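Local atomic coordinates of glycerol dehydrogenase (Bacillus coagulans, PDB entry 6CSJ), a protein that probably oxidises glycerol and related polyols with NAD+ as cofactor, here in a double mutant that has acquired D-lactate dehydrogenase activity. Residues C68-I73 / S128-E133; G104-I109 / E139-P144. The protein carries 2 engineered substitutions. All coordinates share one frame; numbering follows the deposited sequence.

Contact 1. Residues C68-I73 / S128-E133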
# COMPACT_ATOMS: atom_id res chain seq x y z
N CYS A 68 1.43 15.92 0.95
CA CYS A 68 0.69 15.71 2.20
C CYS A 68 1.54 16.30 3.31
O CYS A 68 2.34 15.59 3.94
CB CYS A 68 0.40 14.23 2.46
SG CYS A 68 -0.54 13.91 3.97
N SER A 69 1.37 17.60 3.53
CA SER A 69 2.07 18.35 4.57
C SER A 69 1.08 18.97 5.53
O SER A 69 -0.11 19.06 5.22
CB SER A 69 2.94 19.43 3.93
OG SER A 69 2.12 20.40 3.31
N LYS A 70 1.57 19.41 6.69
CA LYS A 70 0.72 20.08 7.68
C LYS A 70 0.12 21.41 7.19
O LYS A 70 -1.07 21.66 7.42
CB LYS A 70 1.48 20.29 9.00
CG LYS A 70 1.83 19.00 9.72
CD LYS A 70 0.61 18.41 10.41
CE LYS A 70 1.00 17.18 11.20
NZ LYS A 70 0.15 16.91 12.39
N PRO A 71 0.92 22.26 6.50
CA PRO A 71 0.34 23.48 5.91
C PRO A 71 -0.78 23.22 4.90
O PRO A 71 -1.83 23.86 4.96
CB PRO A 71 1.54 24.15 5.23
CG PRO A 71 2.71 23.69 6.03
CD PRO A 71 2.39 22.28 6.41
N GLU A 72 -0.55 22.28 3.99
CA GLU A 72 -1.55 21.91 2.99
C GLU A 72 -2.79 21.26 3.64
O GLU A 72 -3.91 21.53 3.23
CB GLU A 72 -0.92 21.02 1.90
CG GLU A 72 -1.85 20.58 0.76
CD GLU A 72 -2.35 21.70 -0.14
OE1 GLU A 72 -1.96 22.87 0.02
OE2 GLU A 72 -3.16 21.41 -1.05
N ILE A 73 -2.59 20.44 4.68
CA ILE A 73 -3.72 19.88 5.44
C ILE A 73 -4.53 20.97 6.15
O ILE A 73 -5.77 20.94 6.12
CB ILE A 73 -3.25 18.80 6.46
CG1 ILE A 73 -2.76 17.55 5.73
CG2 ILE A 73 -4.38 18.41 7.44
CD1 ILE A 73 -1.83 16.68 6.55
N SER A 128 -1.86 8.30 7.98
CA SER A 128 -1.43 9.31 7.01
C SER A 128 0.06 9.53 7.17
O SER A 128 0.54 9.77 8.27
CB SER A 128 -2.18 10.64 7.23
OG SER A 128 -3.57 10.46 7.14
N VAL A 129 0.80 9.43 6.07
CA VAL A 129 2.23 9.71 6.10
C VAL A 129 2.38 11.18 5.78
O VAL A 129 2.01 11.62 4.69
CB VAL A 129 3.02 8.83 5.11
CG1 VAL A 129 4.52 9.08 5.25
CG2 VAL A 129 2.71 7.35 5.33
N ILE A 130 2.90 11.95 6.74
CA ILE A 130 3.04 13.40 6.63
C ILE A 130 4.48 13.76 6.26
O ILE A 130 5.42 13.21 6.83
CB ILE A 130 2.68 14.11 7.96
CG1 ILE A 130 1.32 13.63 8.53
CG2 ILE A 130 2.76 15.63 7.80
CD1 ILE A 130 0.12 13.97 7.67
N TYR A 131 4.62 14.68 5.31
CA TYR A 131 5.92 15.17 4.85
C TYR A 131 6.04 16.66 5.13
O TYR A 131 5.04 17.36 5.26
CB TYR A 131 6.07 14.92 3.35
CG TYR A 131 6.02 13.46 2.97
CD1 TYR A 131 4.79 12.79 2.86
CD2 TYR A 131 7.19 12.74 2.76
CE1 TYR A 131 4.74 11.45 2.54
CE2 TYR A 131 7.15 11.39 2.43
CZ TYR A 131 5.93 10.76 2.33
OH TYR A 131 5.90 9.43 2.01
N LYS A 132 7.27 17.15 5.23
CA LYS A 132 7.54 18.58 5.18
C LYS A 132 7.24 19.08 3.77
O LYS A 132 7.18 18.29 2.83
CB LYS A 132 9.01 18.87 5.52
CG LYS A 132 9.43 18.58 6.95
CD LYS A 132 10.90 18.90 7.18
CE LYS A 132 11.20 19.42 8.61
NZ LYS A 132 10.72 18.56 9.75
N GLU A 133 7.09 20.39 3.62
CA GLU A 133 6.76 20.99 2.31
C GLU A 133 7.84 20.74 1.26
O GLU A 133 7.53 20.68 0.08
CB GLU A 133 6.51 22.50 2.44
CG GLU A 133 5.34 22.86 3.33
CD GLU A 133 5.19 24.36 3.52
OE1 GLU A 133 6.03 24.95 4.25
OE2 GLU A 133 4.23 24.93 2.98

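Contact 2. Residues G104-I109 / E139-P144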
# COMPACT_ATOMS: atom_id res chain seq x y z
N GLY A 104 -10.25 14.66 7.32
CA GLY A 104 -11.41 14.07 7.98
C GLY A 104 -11.22 13.93 9.47
O GLY A 104 -12.15 14.13 10.25
N TYR A 105 -10.00 13.57 9.86
CA TYR A 105 -9.61 13.48 11.28
C TYR A 105 -9.68 14.84 11.99
O TYR A 105 -10.37 14.97 13.01
CB TYR A 105 -8.20 12.87 11.40
CG TYR A 105 -7.63 12.91 12.80
CD1 TYR A 105 -8.32 12.33 13.87
CD2 TYR A 105 -6.40 13.51 13.05
CE1 TYR A 105 -7.80 12.38 15.16
CE2 TYR A 105 -5.88 13.58 14.33
CZ TYR A 105 -6.58 13.02 15.38
OH TYR A 105 -6.07 13.07 16.65
N TYR A 106 -9.00 15.84 11.44
CA TYR A 106 -8.97 17.19 12.05
C TYR A 106 -10.35 17.88 12.08
O TYR A 106 -10.72 18.42 13.12
CB TYR A 106 -7.90 18.09 11.38
CG TYR A 106 -6.46 17.66 11.68
CD1 TYR A 106 -5.97 17.63 12.99
CD2 TYR A 106 -5.60 17.27 10.66
CE1 TYR A 106 -4.67 17.23 13.26
CE2 TYR A 106 -4.29 16.86 10.92
CZ TYR A 106 -3.84 16.84 12.23
OH TYR A 106 -2.55 16.44 12.49
N ASN A 107 -11.11 17.83 10.99
CA ASN A 107 -12.48 18.40 10.95
C ASN A 107 -13.54 17.46 11.53
O ASN A 107 -14.71 17.85 11.58
CB ASN A 107 -12.88 18.81 9.52
CG ASN A 107 -12.10 20.00 8.99
OD1 ASN A 107 -11.10 20.41 9.57
ND2 ASN A 107 -12.56 20.54 7.86
N ASN A 108 -13.17 16.25 11.94
CA ASN A 108 -14.11 15.27 12.50
C ASN A 108 -15.29 14.96 11.57
O ASN A 108 -16.45 14.97 11.98
CB ASN A 108 -14.59 15.71 13.89
CG ASN A 108 -15.31 14.60 14.64
OD1 ASN A 108 -14.83 13.47 14.72
ND2 ASN A 108 -16.49 14.92 15.16
N ILE A 109 -14.98 14.68 10.31
CA ILE A 109 -15.98 14.28 9.31
C ILE A 109 -15.57 12.96 8.65
O ILE A 109 -14.37 12.65 8.57
CB ILE A 109 -16.21 15.39 8.25
CG1 ILE A 109 -14.89 15.79 7.56
CG2 ILE A 109 -16.88 16.61 8.90
CD1 ILE A 109 -15.07 16.78 6.43
N GLU A 139 6.32 12.81 9.79
CA GLU A 139 5.78 11.87 10.79
C GLU A 139 4.72 10.90 10.28
O GLU A 139 4.10 11.12 9.23
CB GLU A 139 5.24 12.64 11.99
CG GLU A 139 4.13 13.64 11.66
CD GLU A 139 3.27 14.03 12.83
OE1 GLU A 139 3.03 13.18 13.67
OE2 GLU A 139 2.79 15.19 12.93
N TYR A 140 4.51 9.83 11.05
CA TYR A 140 3.38 8.92 10.87
C TYR A 140 2.22 9.40 11.73
O TYR A 140 2.31 9.37 12.95
CB TYR A 140 3.77 7.48 11.27
CG TYR A 140 4.79 6.85 10.35
CD1 TYR A 140 4.51 6.69 8.99
CD2 TYR A 140 6.03 6.41 10.82
CE1 TYR A 140 5.44 6.11 8.13
CE2 TYR A 140 6.97 5.84 9.96
CZ TYR A 140 6.66 5.70 8.62
OH TYR A 140 7.55 5.14 7.74
N LEU A 141 1.14 9.84 11.10
CA LEU A 141 -0.08 10.24 11.81
C LEU A 141 -1.02 9.02 11.89
O LEU A 141 -1.61 8.64 10.89
CB LEU A 141 -0.74 11.42 11.11
CG LEU A 141 -2.05 11.97 11.68
CD1 LEU A 141 -1.91 12.39 13.14
CD2 LEU A 141 -2.61 13.11 10.82
N MET A 142 -1.15 8.45 13.09
CA MET A 142 -2.02 7.31 13.37
C MET A 142 -3.42 7.86 13.55
O MET A 142 -3.63 8.74 14.37
CB MET A 142 -1.62 6.57 14.66
CG MET A 142 -0.14 6.28 14.85
SD MET A 142 0.55 5.12 13.66
CE MET A 142 2.23 5.01 14.26
N LEU A 143 -4.38 7.33 12.80
CA LEU A 143 -5.75 7.81 12.86
C LEU A 143 -6.56 6.92 13.78
O LEU A 143 -6.26 5.74 13.90
CB LEU A 143 -6.36 7.85 11.47
CG LEU A 143 -5.55 8.70 10.50
CD1 LEU A 143 -6.09 8.53 9.10
CD2 LEU A 143 -5.57 10.17 10.92
N PRO A 144 -7.58 7.48 14.46
CA PRO A 144 -8.45 6.64 15.31
C PRO A 144 -9.27 5.61 14.54
O PRO A 144 -9.62 4.56 15.09
CB PRO A 144 -9.40 7.67 15.96
CG PRO A 144 -8.78 8.99 15.76
CD PRO A 144 -7.95 8.91 14.52

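Contact 1. Residues C68-I73 / S128-E133
V129 brings its carbonyl O to 3.5 Å from C68 SG, where the first strand of a β-hairpin (127-131 and 137-142) meets the start of helix 70-82 in the Rossmann-like part of an iron-containing alcohol dehydrogenase. I130 follows and carries most of the apolar contact. I130 CD1 lies against C68 SG and I73 CD1, 3.5 Å from the latter, with the two isoleucine side chains roughly perpendicular. CG1 of I130 lies beside the backbone N (chi1 -49°), which leaves I130 CG2 anti to it and branching to the aliphatic part of K70, meeting K70 CG at 4.0 Å. Cutting this side chain back to an alanine would probably leave I73 CD1 and the C68 thiol without their shared neighbour and open a gap beside the aliphatic part of K70. At Y131 the backbone takes over: Y131 N donates to C68 O at 2.8 Å, almost straight at 173°, and that same oxygen lies in the plane of the tyrosine ring, at its edge. Y131 O in turn receives a CA-H...O contact from S69 CA at 3.2 Å. S69 is the N-cap of the helix, its OG accepting a weak bond from E72 N. Beyond the strand, the extended E133 side chain slants across the proline ring of P71, E133 CD standing 3.6 Å from P71 CG.

Contact 2. Residues G104-I109 / E139-P144
Y105 and Y106, the last residues of helix 94-106, turn different parts of their side chains to L141, L143 and P144 in an apolar contact at the surface. The Y105 and P144 side chains cross at about a right angle: P144 CD lies equally close to the neighbouring ring atoms CD1 and CE1 of Y105, 3.5 Å from each. L143 slants against the base of the same side chain, L143 CD2 lying 3.8 Å from Y105 CB. CG anti to the backbone N (chi1 171°) sets the Y105 ring beside L143 and P144, while Y105 CE2 stays 4.3 Å from L141 CD1, a loose contact. Y106 and L141 reach for each other from opposite directions, the phenol oxygen OH of Y106 meeting L141 CD2 at 3.7 Å. That hydroxyl also hydrogen-bonds K70 NZ, which holds the ring's far end in place. The two tyrosines pack on each other as well: Y105 CD2 stands 4.0 Å above the centre of one face of the Y106 ring. Just beyond them the helix ends in a Schellman motif, with N108 at positive phi and I109 N bonded to G104 O at 2.9 Å. The arrangement is a helix C-terminus lying against the end of the second strand of a β-hairpin and the residues that follow it, in a Rossmann-like domain.

The centres of contacts 1 and 2 lie about 12 Å apart, on one side of the chain's centre, within the same Rossmann-like part of the protein. Their segments alternate along the chain: 68-73, 104-109, 128-133, 139-144. The later two belong to the successive strands 127-131 and 137-142, an antiparallel pair joined by backbone bonds such as I130 N to E139 O at 2.9 Å. Contact 1 thus seats the first strand on helix 70-82, and contact 2 the second on helix 94-106. These helices touch each other through I73 and Y106, and K70 of contact 1 pairs in a salt bridge with E139 of contact 2. One hairpin therefore spans two neighbouring helices of the domain; in this family helix 94-106 probably follows the glycine-rich NAD-binding turn.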